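Long-range contact in Epf (Streptococcus pyogenes, PDB 4ES8), which is a cell-surface adhesin that binds to host cells through an N-terminal domain containing a carbohydrate-binding module: residues D24-F28 against V103-L108. Sequence-based numbering, arbitrary orientation.
Sequences DLMNF and VNTKSL. With GOL (glycerol), chain C.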
loop_
_atom_site.group_PDB
_atom_site.type_symbol
_atom_site.label_atom_id
_atom_site.label_comp_id
_atom_site.label_asym_id
_atom_site.label_seq_id
_atom_site.Cartn_x
_atom_site.Cartn_y
_atom_site.Cartn_z
ATOM N N ASP A 24 -10.130 0.604 -3.823
ATOM C CA ASP A 24 -9.636 1.309 -2.632
ATOM C C ASP A 24 -9.281 0.211 -1.642
ATOM O O ASP A 24 -10.112 -0.687 -1.403
ATOM C CB ASP A 24 -10.680 2.291 -2.053
ATOM C CG ASP A 24 -10.359 2.946 -0.707
ATOM O OD1 ASP A 24 -9.191 2.853 -0.243
ATOM O OD2 ASP A 24 -11.264 3.574 -0.130
ATOM N N LEU A 25 -8.081 0.265 -1.070
ATOM C CA LEU A 25 -7.655 -0.795 -0.162
ATOM C C LEU A 25 -7.596 -0.388 1.298
ATOM O O LEU A 25 -6.950 -1.090 2.105
ATOM C CB LEU A 25 -6.293 -1.339 -0.616
ATOM C CG LEU A 25 -6.260 -1.874 -2.045
ATOM C CD1 LEU A 25 -4.807 -2.220 -2.458
ATOM C CD2 LEU A 25 -7.221 -3.094 -2.217
ATOM N N MET A 26 -8.291 0.705 1.675
ATOM C CA MET A 26 -8.397 1.096 3.078
ATOM C C MET A 26 -9.240 0.116 3.837
ATOM O O MET A 26 -10.152 -0.484 3.232
ATOM C CB MET A 26 -9.092 2.456 3.183
ATOM C CG MET A 26 -8.224 3.595 2.834
ATOM S SD MET A 26 -6.666 3.707 3.749
ATOM C CE MET A 26 -7.224 3.787 5.303
ATOM N N ASN A 27 -9.006 -0.044 5.133
ATOM C CA ASN A 27 -9.881 -0.852 5.974
ATOM C C ASN A 27 -10.219 0.023 7.177
ATOM O O ASN A 27 -9.667 -0.168 8.281
ATOM C CB ASN A 27 -9.312 -2.215 6.352
ATOM C CG ASN A 27 -10.400 -3.123 6.921
ATOM O OD1 ASN A 27 -11.604 -2.782 6.913
ATOM N ND2 ASN A 27 -10.002 -4.299 7.384
ATOM N N PHE A 28 -11.086 1.034 6.947
ATOM C CA PHE A 28 -11.440 2.017 7.963
ATOM C C PHE A 28 -12.956 2.025 8.159
ATOM O O PHE A 28 -13.667 2.624 7.341
ATOM C CB PHE A 28 -10.913 3.420 7.564
ATOM C CG PHE A 28 -11.257 4.509 8.551
ATOM C CD1 PHE A 28 -10.481 4.716 9.686
ATOM C CD2 PHE A 28 -12.338 5.356 8.329
ATOM C CE1 PHE A 28 -10.797 5.742 10.600
ATOM C CE2 PHE A 28 -12.647 6.376 9.237
ATOM C CZ PHE A 28 -11.876 6.562 10.369
ATOM N N VAL A 103 -4.450 3.578 10.873
ATOM C CA VAL A 103 -5.599 3.260 10.015
ATOM C C VAL A 103 -5.136 2.166 9.078
ATOM O O VAL A 103 -4.171 2.331 8.309
ATOM C CB VAL A 103 -6.143 4.484 9.280
ATOM C CG1 VAL A 103 -7.316 4.060 8.399
ATOM C CG2 VAL A 103 -6.611 5.535 10.280
ATOM N N ASN A 104 -5.748 0.989 9.235
ATOM C CA ASN A 104 -5.305 -0.195 8.525
ATOM C C ASN A 104 -5.695 -0.241 7.054
ATOM O O ASN A 104 -6.692 0.361 6.646
ATOM C CB ASN A 104 -5.859 -1.453 9.191
ATOM C CG ASN A 104 -5.105 -1.852 10.438
ATOM O OD1 ASN A 104 -4.110 -1.231 10.842
ATOM N ND2 ASN A 104 -5.589 -2.904 11.095
ATOM N N THR A 105 -4.876 -0.927 6.276
ATOM C CA THR A 105 -5.186 -1.266 4.895
ATOM C C THR A 105 -5.649 -2.717 4.835
ATOM O O THR A 105 -5.444 -3.494 5.788
ATOM C CB THR A 105 -3.947 -1.101 3.972
ATOM O OG1 THR A 105 -3.030 -2.181 4.218
ATOM C CG2 THR A 105 -3.222 0.254 4.183
ATOM N N LYS A 106 -6.180 -3.114 3.679
ATOM C CA LYS A 106 -6.397 -4.519 3.404
ATOM C C LYS A 106 -5.020 -5.152 3.109
ATOM O O LYS A 106 -3.981 -4.453 3.112
ATOM C CB LYS A 106 -7.342 -4.686 2.194
ATOM C CG LYS A 106 -8.719 -4.017 2.341
ATOM C CD LYS A 106 -9.623 -4.706 3.329
ATOM C CE LYS A 106 -10.977 -4.008 3.448
ATOM N NZ LYS A 106 -11.772 -4.097 2.171
ATOM N N SER A 107 -4.999 -6.457 2.814
ATOM C CA SER A 107 -3.744 -7.145 2.532
ATOM C C SER A 107 -3.093 -6.598 1.268
ATOM O O SER A 107 -3.715 -6.597 0.184
ATOM C CB SER A 107 -3.980 -8.645 2.392
ATOM O OG SER A 107 -2.739 -9.333 2.356
ATOM N N LEU A 108 -1.836 -6.131 1.412
ATOM C CA LEU A 108 -1.104 -5.579 0.275
ATOM C C LEU A 108 -0.185 -6.647 -0.321
ATOM O O LEU A 108 0.110 -7.652 0.340
ATOM C CB LEU A 108 -0.284 -4.333 0.705
ATOM C CG LEU A 108 -1.071 -3.229 1.451
ATOM C CD1 LEU A 108 -0.173 -2.055 1.776
ATOM C CD2 LEU A 108 -2.288 -2.764 0.643
HETATM C C1 GOL C . -13.602 -1.531 3.903
HETATM O O1 GOL C . -14.036 -2.459 2.876
HETATM C C2 GOL C . -14.413 -0.245 3.794
HETATM O O2 GOL C . -14.366 0.275 2.470
HETATM C C3 GOL C . -13.908 0.774 4.816
HETATM O O3 GOL C . -12.561 1.189 4.529
HETATM O O HOH W 1 -11.357 -2.959 -1.070
HETATM O O HOH W 2 -10.965 -1.738 0.956
HETATM O O HOH W 3 -8.421 0.971 10.574
HETATM O O HOH W 4 -7.107 -5.187 7.030
#
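Lys106 folds back over the neighbouring strand and shares a glycerol molecule with it, so that a ligand probably left from crystallisation bridges the two segments. A kink in the lysine chain at chi2 (-71°) turns its aliphatic part across the Asn27 side chain at about a right angle, CE of Lys106 lying 3.6 Å from CG of Asn27. NZ then donates to O1 of the glycerol, while at the other end of the ligand O3 accepts an almost straight bond from the backbone N of Phe28 (2.8 Å, 169°). A water that accepts from Lys106 NZ lies within hydrogen-bonding distance of the carbonyl oxygens of Asp24 and Met26.

Two direct backbone hydrogen bonds join the segments: Lys106 N to Leu25 O (2.7 Å) and Asn27 N to Asn104 O (2.8 Å). Two waters supplement these bonds: one bridges Asn27 O and Asn104 N, the other the Asn27 side chain, through ND2, and Thr105 O; ND2 also bonds to Asp37.

Met26 and Thr105 form a non-hydrogen-bonded pair whose side chains diverge. CG1 of Val103, anti to the backbone N (chi1 179°), meets the Phe28 ring obliquely, 3.5 Å from CD1. At the opposite end CD1 of Leu25 touches CD2 of Leu108, and both leucines rest on Tyr114 of strand 113-123.

Asp24 OD1 closes an Asx turn onto Met26 N and also accepts from Ile211 N. The whole is a short, partly water-mediated antiparallel pairing that adds the two-residue strand 26-27 to strand 97-105, which also pairs with strands 41-46 and 186-194 in one of the domain's two large antiparallel sheets.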